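Local coordinates for protein thiol-activated cytolysin (Desulfobulbus propionicus, PDB 6NAL) that probably forms large oligomeric pores in target membranes, as a member, from a Gram-negative bacterium, of the cholesterol-dependent (thiol-activated) cytolysin family, at residues Gly1-Leu11 with Lys207-Trp218; Val93-Thr101 with Ser111-Val121. All blocks are in the same frame, centred on the assembly; numbering follows the deposited sequence.

Contact 1 (Gly1-Leu11 with Lys207-Trp218)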
loop_
_atom_site.group_PDB
_atom_site.type_symbol
_atom_site.label_atom_id
_atom_site.label_comp_id
_atom_site.label_asym_id
_atom_site.label_seq_id
_atom_site.Cartn_x
_atom_site.Cartn_y
_atom_site.Cartn_z
ATOM N N GLY A 1 -24.398 53.517 -36.623
ATOM C CA GLY A 1 -24.195 53.414 -35.181
ATOM C C GLY A 1 -25.386 52.782 -34.466
ATOM O O GLY A 1 -25.333 52.460 -33.258
ATOM N N ASN A 2 -26.454 52.599 -35.253
ATOM C CA ASN A 2 -27.722 52.036 -34.796
ATOM C C ASN A 2 -27.692 50.510 -34.719
ATOM O O ASN A 2 -28.438 49.901 -33.933
ATOM C CB ASN A 2 -28.822 52.473 -35.768
ATOM C CG ASN A 2 -28.357 52.397 -37.258
ATOM O OD1 ASN A 2 -27.177 52.093 -37.547
ATOM N ND2 ASN A 2 -29.274 52.686 -38.191
ATOM N N ASN A 3 -26.869 49.872 -35.555
ATOM C CA ASN A 3 -26.773 48.414 -35.526
ATOM C C ASN A 3 -25.996 47.930 -34.308
ATOM O O ASN A 3 -26.367 46.926 -33.708
ATOM C CB ASN A 3 -26.122 47.896 -36.806
ATOM C CG ASN A 3 -26.993 48.107 -38.028
ATOM O OD1 ASN A 3 -28.251 48.013 -37.988
ATOM N ND2 ASN A 3 -26.330 48.384 -39.132
ATOM N N ARG A 4 -24.932 48.641 -33.923
ATOM C CA ARG A 4 -24.159 48.270 -32.744
ATOM C C ARG A 4 -24.996 48.351 -31.487
ATOM O O ARG A 4 -24.867 47.511 -30.592
ATOM C CB ARG A 4 -22.958 49.180 -32.595
ATOM C CG ARG A 4 -21.804 48.757 -33.456
ATOM C CD ARG A 4 -20.529 49.445 -33.069
ATOM N NE ARG A 4 -19.554 49.271 -34.135
ATOM C CZ ARG A 4 -18.651 50.178 -34.487
ATOM N NH1 ARG A 4 -18.604 51.345 -33.873
ATOM N NH2 ARG A 4 -17.788 49.914 -35.453
ATOM N N ALA A 5 -25.858 49.359 -31.403
ATOM C CA ALA A 5 -26.683 49.525 -30.218
ATOM C C ALA A 5 -27.657 48.370 -30.048
ATOM O O ALA A 5 -28.001 48.021 -28.914
ATOM C CB ALA A 5 -27.417 50.867 -30.293
ATOM N N LEU A 6 -28.096 47.754 -31.149
ATOM C CA LEU A 6 -28.928 46.551 -31.054
ATOM C C LEU A 6 -28.100 45.344 -30.628
ATOM O O LEU A 6 -28.567 44.502 -29.847
ATOM C CB LEU A 6 -29.609 46.278 -32.403
ATOM C CG LEU A 6 -30.381 44.953 -32.543
ATOM C CD1 LEU A 6 -31.548 44.951 -31.560
ATOM C CD2 LEU A 6 -30.891 44.684 -33.989
ATOM N N ILE A 7 -26.862 45.250 -31.115
ATOM C CA ILE A 7 -25.993 44.144 -30.725
ATOM C C ILE A 7 -25.658 44.229 -29.249
ATOM O O ILE A 7 -25.707 43.221 -28.546
ATOM C CB ILE A 7 -24.739 44.116 -31.611
ATOM C CG1 ILE A 7 -25.162 43.648 -33.013
ATOM C CG2 ILE A 7 -23.687 43.178 -31.054
ATOM C CD1 ILE A 7 -24.111 43.862 -34.077
ATOM N N ASN A 8 -25.370 45.427 -28.738
ATOM C CA ASN A 8 -25.116 45.560 -27.309
ATOM C C ASN A 8 -26.314 45.102 -26.494
ATOM O O ASN A 8 -26.176 44.296 -25.566
ATOM C CB ASN A 8 -24.749 46.990 -26.970
ATOM C CG ASN A 8 -23.316 47.287 -27.313
ATOM O OD1 ASN A 8 -22.442 46.411 -27.196
ATOM N ND2 ASN A 8 -23.059 48.507 -27.791
ATOM N N ASP A 9 -27.508 45.566 -26.838
ATOM C CA ASP A 9 -28.656 45.207 -26.016
ATOM C C ASP A 9 -28.915 43.711 -26.072
ATOM O O ASP A 9 -29.101 43.072 -25.034
ATOM C CB ASP A 9 -29.884 46.002 -26.437
ATOM C CG ASP A 9 -29.613 47.491 -26.491
ATOM O OD1 ASP A 9 -28.869 48.022 -25.620
ATOM O OD2 ASP A 9 -30.132 48.129 -27.433
ATOM N N LYS A 10 -28.896 43.118 -27.268
ATOM C CA LYS A 10 -29.134 41.680 -27.357
ATOM C C LYS A 10 -28.021 40.870 -26.679
ATOM O O LYS A 10 -28.279 39.774 -26.147
ATOM C CB LYS A 10 -29.317 41.283 -28.824
ATOM C CG LYS A 10 -30.728 41.662 -29.378
ATOM C CD LYS A 10 -31.515 40.425 -29.785
ATOM C CE LYS A 10 -33.011 40.739 -29.894
ATOM N NZ LYS A 10 -33.844 39.797 -29.080
ATOM N N LEU A 11 -26.782 41.365 -26.710
ATOM C CA LEU A 11 -25.698 40.696 -26.002
ATOM C C LEU A 11 -25.894 40.752 -24.493
ATOM O O LEU A 11 -25.881 39.713 -23.821
ATOM C CB LEU A 11 -24.363 41.331 -26.363
ATOM C CG LEU A 11 -23.646 40.757 -27.575
ATOM C CD1 LEU A 11 -22.327 41.509 -27.655
ATOM C CD2 LEU A 11 -23.468 39.267 -27.503
ATOM N N LYS A 207 -17.399 48.597 -24.543
ATOM C CA LYS A 207 -18.694 48.108 -25.011
ATOM C C LYS A 207 -18.452 47.061 -26.099
ATOM O O LYS A 207 -17.751 47.345 -27.077
ATOM C CB LYS A 207 -19.589 49.253 -25.519
ATOM C CG LYS A 207 -20.760 49.604 -24.523
ATOM C CD LYS A 207 -22.104 48.885 -24.831
ATOM C CE LYS A 207 -23.234 49.254 -23.838
ATOM N NZ LYS A 207 -23.169 48.522 -22.517
ATOM N N PRO A 208 -18.995 45.858 -25.959
ATOM C CA PRO A 208 -18.543 44.743 -26.806
ATOM C C PRO A 208 -18.826 44.936 -28.278
ATOM O O PRO A 208 -18.032 44.487 -29.112
ATOM C CB PRO A 208 -19.330 43.543 -26.251
ATOM C CG PRO A 208 -19.874 43.991 -24.925
ATOM C CD PRO A 208 -20.058 45.466 -25.029
ATOM N N ALA A 209 -19.958 45.560 -28.616
ATOM C CA ALA A 209 -20.345 45.714 -30.014
ATOM C C ALA A 209 -19.281 46.440 -30.823
ATOM O O ALA A 209 -19.195 46.251 -32.048
ATOM C CB ALA A 209 -21.675 46.462 -30.113
ATOM N N ASP A 210 -18.449 47.246 -30.166
ATOM C CA ASP A 210 -17.374 47.963 -30.866
ATOM C C ASP A 210 -16.411 47.054 -31.641
ATOM O O ASP A 210 -15.660 47.546 -32.491
ATOM C CB ASP A 210 -16.527 48.807 -29.890
ATOM C CG ASP A 210 -17.344 49.871 -29.127
ATOM O OD1 ASP A 210 -18.607 49.858 -29.186
ATOM O OD2 ASP A 210 -16.705 50.722 -28.459
ATOM N N ILE A 211 -16.376 45.753 -31.347
ATOM C CA ILE A 211 -15.574 44.831 -32.144
ATOM C C ILE A 211 -16.132 44.649 -33.546
ATOM O O ILE A 211 -15.380 44.259 -34.457
ATOM C CB ILE A 211 -15.472 43.467 -31.440
ATOM C CG1 ILE A 211 -14.483 42.544 -32.139
ATOM C CG2 ILE A 211 -16.844 42.745 -31.367
ATOM C CD1 ILE A 211 -13.073 42.696 -31.669
ATOM N N PHE A 212 -17.420 44.917 -33.755
ATOM C CA PHE A 212 -17.995 44.696 -35.071
ATOM C C PHE A 212 -17.941 45.959 -35.939
ATOM O O PHE A 212 -17.983 47.092 -35.454
ATOM C CB PHE A 212 -19.420 44.189 -34.911
ATOM C CG PHE A 212 -19.511 42.918 -34.108
ATOM C CD1 PHE A 212 -19.034 41.729 -34.624
ATOM C CD2 PHE A 212 -20.050 42.926 -32.826
ATOM C CE1 PHE A 212 -19.122 40.545 -33.885
ATOM C CE2 PHE A 212 -20.145 41.756 -32.065
ATOM C CZ PHE A 212 -19.699 40.555 -32.602
ATOM N N ALA A 213 -17.782 45.745 -37.238
ATOM C CA ALA A 213 -17.991 46.836 -38.191
ATOM C C ALA A 213 -19.419 47.375 -38.092
ATOM O O ALA A 213 -20.371 46.656 -37.738
ATOM C CB ALA A 213 -17.712 46.354 -39.618
ATOM N N GLU A 214 -19.564 48.655 -38.442
ATOM C CA GLU A 214 -20.862 49.319 -38.334
ATOM C C GLU A 214 -21.927 48.646 -39.183
ATOM O O GLU A 214 -23.113 48.710 -38.837
ATOM C CB GLU A 214 -20.732 50.782 -38.735
ATOM C CG GLU A 214 -20.320 51.707 -37.591
ATOM C CD GLU A 214 -20.299 53.171 -37.999
ATOM O OE1 GLU A 214 -19.286 53.595 -38.606
ATOM O OE2 GLU A 214 -21.291 53.887 -37.711
ATOM N N SER A 215 -21.523 47.976 -40.271
ATOM C CA SER A 215 -22.470 47.277 -41.133
ATOM C C SER A 215 -23.039 46.002 -40.529
ATOM O O SER A 215 -24.078 45.531 -41.009
ATOM C CB SER A 215 -21.815 46.902 -42.457
ATOM O OG SER A 215 -20.495 46.421 -42.275
ATOM N N THR A 216 -22.377 45.411 -39.537
ATOM C CA THR A 216 -22.785 44.112 -38.988
ATOM C C THR A 216 -24.015 44.283 -38.104
ATOM O O THR A 216 -24.154 45.268 -37.384
ATOM C CB THR A 216 -21.640 43.478 -38.166
ATOM O OG1 THR A 216 -20.532 43.155 -39.014
ATOM C CG2 THR A 216 -22.096 42.182 -37.481
ATOM N N THR A 217 -24.905 43.322 -38.151
ATOM C CA THR A 217 -26.141 43.404 -37.383
ATOM C C THR A 217 -26.256 42.179 -36.493
ATOM O O THR A 217 -25.552 41.182 -36.680
ATOM C CB THR A 217 -27.376 43.477 -38.299
ATOM O OG1 THR A 217 -27.351 42.368 -39.201
ATOM C CG2 THR A 217 -27.407 44.762 -39.108
ATOM N N TRP A 218 -27.174 42.264 -35.530
ATOM C CA TRP A 218 -27.460 41.123 -34.681
ATOM C C TRP A 218 -27.811 39.926 -35.543
ATOM O O TRP A 218 -27.383 38.797 -35.271
ATOM C CB TRP A 218 -28.604 41.420 -33.695
ATOM C CG TRP A 218 -28.869 40.203 -32.839
ATOM C CD1 TRP A 218 -29.949 39.377 -32.896
ATOM C CD2 TRP A 218 -27.996 39.646 -31.853
ATOM N NE1 TRP A 218 -29.819 38.352 -31.988
ATOM C CE2 TRP A 218 -28.624 38.490 -31.341
ATOM C CE3 TRP A 218 -26.751 40.016 -31.343
ATOM C CZ2 TRP A 218 -28.046 37.699 -30.357
ATOM C CZ3 TRP A 218 -26.183 39.221 -30.340
ATOM C CH2 TRP A 218 -26.832 38.078 -29.870
HETATM O O HOH W 1 -27.718 45.019 -35.309
#
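The N-terminal helix 2-12 lies against the loop between strand 187-202 and helix 218-224, and Arg4, Ile7 and Asn8 of the helix touch the 3-10 segment 208-211 of that loop. The Arg4 chain runs extended from CG to NE past Ala209, and its guanidinium grips one backbone oxygen side-on: NE lies 3.0 Å and NH2 2.8 Å from Phe212 O. Glu214 CG lies over one face of the guanidinium and Asp210 CA over the opposite face, both toward the rim, while NH2 has a second partner in Asp96. One turn on, Asn8 OD1 accepts from Ala209 N at 3.0 Å, joining the helix to the 3-10 segment. Asn3 ND2 reaches the type I turn 213-216 and gives a nearly straight bond to Glu214 O (3.2 Å, 173°), which lies in the plane of the Asn3 amide. The loop then becomes a helix with Thr217 as its N-cap, and a water links Asn3 O to Trp218 N. Trp218 is a knob in a hole formed by Leu6, Ile7, Lys10 and Leu11. Lys10 lies across one face of the indole, CD 3.6 Å from the centroid of the five-membered ring, while Leu11 CD2 meets the edge at CZ3. Deeper in, Ile7 CG2 packs against Phe212 CE2 at 3.9 Å.

Contact 2 (Val93-Thr101 with Ser111-Val121)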
loop_
_atom_site.group_PDB
_atom_site.type_symbol
_atom_site.label_atom_id
_atom_site.label_comp_id
_atom_site.label_asym_id
_atom_site.label_seq_id
_atom_site.Cartn_x
_atom_site.Cartn_y
_atom_site.Cartn_z
ATOM N N VAL A 93 -17.685 37.306 -39.262
ATOM C CA VAL A 93 -18.343 38.571 -39.569
ATOM C C VAL A 93 -17.285 39.659 -39.726
ATOM O O VAL A 93 -16.105 39.470 -39.421
ATOM C CB VAL A 93 -19.384 38.972 -38.499
ATOM C CG1 VAL A 93 -20.599 38.059 -38.568
ATOM C CG2 VAL A 93 -18.801 38.934 -37.109
ATOM N N ASP A 94 -17.718 40.811 -40.211
ATOM C CA ASP A 94 -16.794 41.914 -40.432
ATOM C C ASP A 94 -16.559 42.634 -39.120
ATOM O O ASP A 94 -17.491 42.839 -38.333
ATOM C CB ASP A 94 -17.360 42.870 -41.481
ATOM C CG ASP A 94 -17.522 42.202 -42.834
ATOM O OD1 ASP A 94 -16.570 41.489 -43.231
ATOM O OD2 ASP A 94 -18.579 42.375 -43.492
ATOM N N LYS A 95 -15.323 43.048 -38.900
ATOM C CA LYS A 95 -14.963 43.625 -37.619
ATOM C C LYS A 95 -14.303 44.989 -37.768
ATOM O O LYS A 95 -13.829 45.363 -38.838
ATOM C CB LYS A 95 -14.035 42.672 -36.859
ATOM C CG LYS A 95 -14.689 41.347 -36.459
ATOM C CD LYS A 95 -13.696 40.409 -35.835
ATOM C CE LYS A 95 -13.151 39.419 -36.836
ATOM N NZ LYS A 95 -12.307 38.452 -36.076
ATOM N N ASP A 96 -14.318 45.739 -36.672
ATOM C CA ASP A 96 -13.591 46.992 -36.551
ATOM C C ASP A 96 -12.261 46.762 -35.824
ATOM O O ASP A 96 -11.924 45.627 -35.469
ATOM C CB ASP A 96 -14.444 48.036 -35.825
ATOM C CG ASP A 96 -14.136 49.489 -36.276
ATOM O OD1 ASP A 96 -13.207 49.723 -37.096
ATOM O OD2 ASP A 96 -14.827 50.412 -35.789
ATOM N N ARG A 97 -11.528 47.856 -35.560
ATOM C CA ARG A 97 -10.134 47.793 -35.135
ATOM C C ARG A 97 -10.008 47.412 -33.664
ATOM O O ARG A 97 -10.852 47.754 -32.834
ATOM C CB ARG A 97 -9.425 49.134 -35.381
ATOM C CG ARG A 97 -9.414 49.637 -36.854
ATOM C CD ARG A 97 -8.260 50.626 -37.189
ATOM N NE ARG A 97 -7.923 51.591 -36.130
ATOM C CZ ARG A 97 -8.764 52.489 -35.596
ATOM N NH1 ARG A 97 -10.030 52.570 -36.014
ATOM N NH2 ARG A 97 -8.339 53.315 -34.635
ATOM N N VAL A 98 -8.915 46.726 -33.348
ATOM C CA VAL A 98 -8.638 46.233 -32.003
ATOM C C VAL A 98 -7.164 46.430 -31.694
ATOM O O VAL A 98 -6.308 46.288 -32.572
ATOM C CB VAL A 98 -8.992 44.736 -31.862
ATOM C CG1 VAL A 98 -8.323 44.133 -30.624
ATOM C CG2 VAL A 98 -10.462 44.536 -31.789
ATOM N N ASN A 99 -6.860 46.714 -30.430
ATOM C CA ASN A 99 -5.469 46.843 -30.016
ATOM C C ASN A 99 -4.860 45.469 -29.764
ATOM O O ASN A 99 -5.353 44.698 -28.933
ATOM C CB ASN A 99 -5.338 47.714 -28.776
ATOM C CG ASN A 99 -5.064 49.164 -29.123
ATOM O OD1 ASN A 99 -5.994 49.935 -29.341
ATOM N ND2 ASN A 99 -3.782 49.537 -29.199
ATOM N N ILE A 100 -3.794 45.176 -30.502
ATOM C CA ILE A 100 -3.050 43.931 -30.432
ATOM C C ILE A 100 -1.705 44.268 -29.811
ATOM O O ILE A 100 -1.057 45.234 -30.226
ATOM C CB ILE A 100 -2.867 43.321 -31.827
ATOM C CG1 ILE A 100 -4.228 43.034 -32.474
ATOM C CG2 ILE A 100 -1.998 42.075 -31.771
ATOM C CD1 ILE A 100 -4.969 41.897 -31.847
ATOM N N THR A 101 -1.301 43.514 -28.799
ATOM C CA THR A 101 -0.070 43.803 -28.068
ATOM C C THR A 101 0.813 42.562 -28.068
ATOM O O THR A 101 0.354 41.473 -27.727
ATOM C CB THR A 101 -0.392 44.239 -26.631
ATOM O OG1 THR A 101 -1.177 45.441 -26.675
ATOM C CG2 THR A 101 0.865 44.432 -25.806
ATOM N N SER A 111 2.375 47.720 -29.261
ATOM C CA SER A 111 1.049 47.390 -29.750
ATOM C C SER A 111 0.734 48.068 -31.092
ATOM O O SER A 111 1.438 48.948 -31.596
ATOM C CB SER A 111 -0.030 47.694 -28.678
ATOM O OG SER A 111 -0.184 49.059 -28.360
ATOM N N PHE A 112 -0.318 47.572 -31.711
ATOM C CA PHE A 112 -0.731 48.013 -33.020
ATOM C C PHE A 112 -2.223 47.747 -33.098
ATOM O O PHE A 112 -2.753 46.867 -32.412
ATOM C CB PHE A 112 0.088 47.332 -34.113
ATOM C CG PHE A 112 -0.196 45.914 -34.283
ATOM C CD1 PHE A 112 0.619 44.970 -33.701
ATOM C CD2 PHE A 112 -1.268 45.507 -35.042
ATOM C CE1 PHE A 112 0.368 43.629 -33.856
ATOM C CE2 PHE A 112 -1.544 44.150 -35.207
ATOM C CZ PHE A 112 -0.729 43.214 -34.616
ATOM N N LYS A 113 -2.905 48.606 -33.837
ATOM C CA LYS A 113 -4.352 48.598 -33.934
ATOM C C LYS A 113 -4.671 48.192 -35.359
ATOM O O LYS A 113 -4.165 48.799 -36.294
ATOM C CB LYS A 113 -4.931 49.970 -33.592
ATOM C CG LYS A 113 -6.299 49.956 -32.925
ATOM C CD LYS A 113 -6.824 51.381 -32.815
ATOM C CE LYS A 113 -7.196 51.755 -31.378
ATOM N NZ LYS A 113 -8.246 50.850 -30.791
ATOM N N VAL A 114 -5.472 47.154 -35.535
ATOM C CA VAL A 114 -5.913 46.736 -36.860
ATOM C C VAL A 114 -7.229 45.983 -36.721
ATOM O O VAL A 114 -7.634 45.570 -35.621
ATOM C CB VAL A 114 -4.866 45.861 -37.582
ATOM C CG1 VAL A 114 -4.596 44.603 -36.806
ATOM C CG2 VAL A 114 -5.357 45.528 -38.988
ATOM N N VAL A 115 -7.909 45.798 -37.843
ATOM C CA VAL A 115 -9.102 44.951 -37.838
ATOM C C VAL A 115 -8.669 43.501 -37.639
ATOM O O VAL A 115 -7.863 42.986 -38.426
ATOM C CB VAL A 115 -9.930 45.123 -39.124
ATOM C CG1 VAL A 115 -10.299 46.599 -39.299
ATOM C CG2 VAL A 115 -9.185 44.603 -40.315
ATOM N N PRO A 116 -9.163 42.807 -36.602
ATOM C CA PRO A 116 -8.636 41.470 -36.306
ATOM C C PRO A 116 -8.956 40.463 -37.386
ATOM O O PRO A 116 -10.021 39.839 -37.399
ATOM C CB PRO A 116 -9.331 41.081 -34.999
ATOM C CG PRO A 116 -9.897 42.354 -34.442
ATOM C CD PRO A 116 -10.229 43.185 -35.659
ATOM N N THR A 117 -8.023 40.297 -38.300
ATOM C CA THR A 117 -8.068 39.210 -39.275
ATOM C C THR A 117 -6.727 38.486 -39.237
ATOM O O THR A 117 -5.705 39.030 -38.786
ATOM C CB THR A 117 -8.353 39.692 -40.684
ATOM O OG1 THR A 117 -7.155 40.289 -41.179
ATOM C CG2 THR A 117 -9.513 40.770 -40.640
ATOM N N PHE A 118 -6.781 37.192 -39.531
ATOM C CA PHE A 118 -5.567 36.392 -39.493
ATOM C C PHE A 118 -4.430 37.057 -40.264
ATOM O O PHE A 118 -3.301 37.154 -39.776
ATOM C CB PHE A 118 -5.858 35.004 -40.049
ATOM C CG PHE A 118 -4.695 34.048 -39.909
ATOM C CD1 PHE A 118 -4.044 33.879 -38.684
ATOM C CD2 PHE A 118 -4.239 33.337 -40.983
ATOM C CE1 PHE A 118 -2.956 33.008 -38.549
ATOM C CE2 PHE A 118 -3.157 32.481 -40.851
ATOM C CZ PHE A 118 -2.514 32.323 -39.627
ATOM N N ALA A 119 -4.710 37.526 -41.480
ATOM C CA ALA A 119 -3.634 38.094 -42.287
ATOM C C ALA A 119 -3.136 39.400 -41.681
ATOM O O ALA A 119 -1.934 39.681 -41.685
ATOM C CB ALA A 119 -4.102 38.294 -43.721
ATOM N N ASN A 120 -4.041 40.194 -41.123
ATOM C CA ASN A 120 -3.630 41.427 -40.457
ATOM C C ASN A 120 -2.918 41.159 -39.127
ATOM O O ASN A 120 -1.890 41.792 -38.823
ATOM C CB ASN A 120 -4.860 42.317 -40.267
ATOM C CG ASN A 120 -5.311 42.983 -41.582
ATOM O OD1 ASN A 120 -4.606 42.935 -42.597
ATOM N ND2 ASN A 120 -6.477 43.607 -41.555
ATOM N N VAL A 121 -3.433 40.235 -38.308
ATOM C CA VAL A 121 -2.758 40.027 -37.045
ATOM C C VAL A 121 -1.403 39.413 -37.313
ATOM O O VAL A 121 -0.424 39.781 -36.682
ATOM C CB VAL A 121 -3.570 39.148 -36.088
ATOM C CG1 VAL A 121 -2.802 38.830 -34.833
ATOM C CG2 VAL A 121 -4.873 39.927 -35.677
#
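An antiparallel beta hairpin, strands 98-103 and 110-114, makes this contact near one end of the molecule, where strand 98-103 also pairs with the long strand 187-202. Val98 with Val114 and Ile100 with Phe112 are the hydrogen-bonded pairs; Ile100 N to Phe112 O, at 2.8 Å and 170°, is the straightest of their four bonds. The side chains of these pairs share one face of the sheet. There Ile100 CB sits over the Phe112 ring, 3.8 Å from its centroid, offset toward the rim at CZ. With chi1 at 70°, Phe112 CG lies between its backbone N and carbonyl carbon, and the ring folds across to Ile100. Val98 CG2 presses closely on Pro116 CG (3.5 Å), just past the end of the strand. Lys113 and Asn99 point to the other face, where Lys113 NZ makes a weak hydrogen bond to Asn99 OD1 (2.8 Å). Before strand 98-103, Lys95 NZ bonds to Pro116 O at 3.0 Å, an oxygen that Tyr72 OH also reaches; Thr117 then caps helix 118-133, its OG1 accepting from Asn120 N. The face of Val98, Ile100 and Phe112 is thus apolar, whereas that of Asn99, Thr101, Ser111 and Lys113 is polar. Arg97, just before the strand, crosses the Lys113 chain at about a right angle and brings a second positive charge near it, NH2 4.6 Å from Lys113 NZ, which would probably favour solvent around both.

In the fold
Contacts 1 and 2 lie on the same side of the chain's centre, their own centres about 17 Å apart; contact 2 is nested inside the long span of chain that contact 1 closes. In contact 1 Ile7, Leu11, Ala209 and Phe212 are buried, Gly1 and Glu214 exposed; in contact 2 Val98, Ile100 and Pro116 are buried, Arg97 and Lys113 exposed. Contact 1 uses side-chain bonds to backbone N-H and C=O groups, with apolar packing round Ile7 and Trp218; contact 2 relies mainly on backbone bonds between strands. Ile211 CD1 packs on Val98 CG2, Asp96 N probably bonds to Ile211 O (2.9 Å), and a salt bridge from Asp96 OD2 to Arg4 NH2 (3.0 Å) ties the N-terminal helix to the hairpin's approach.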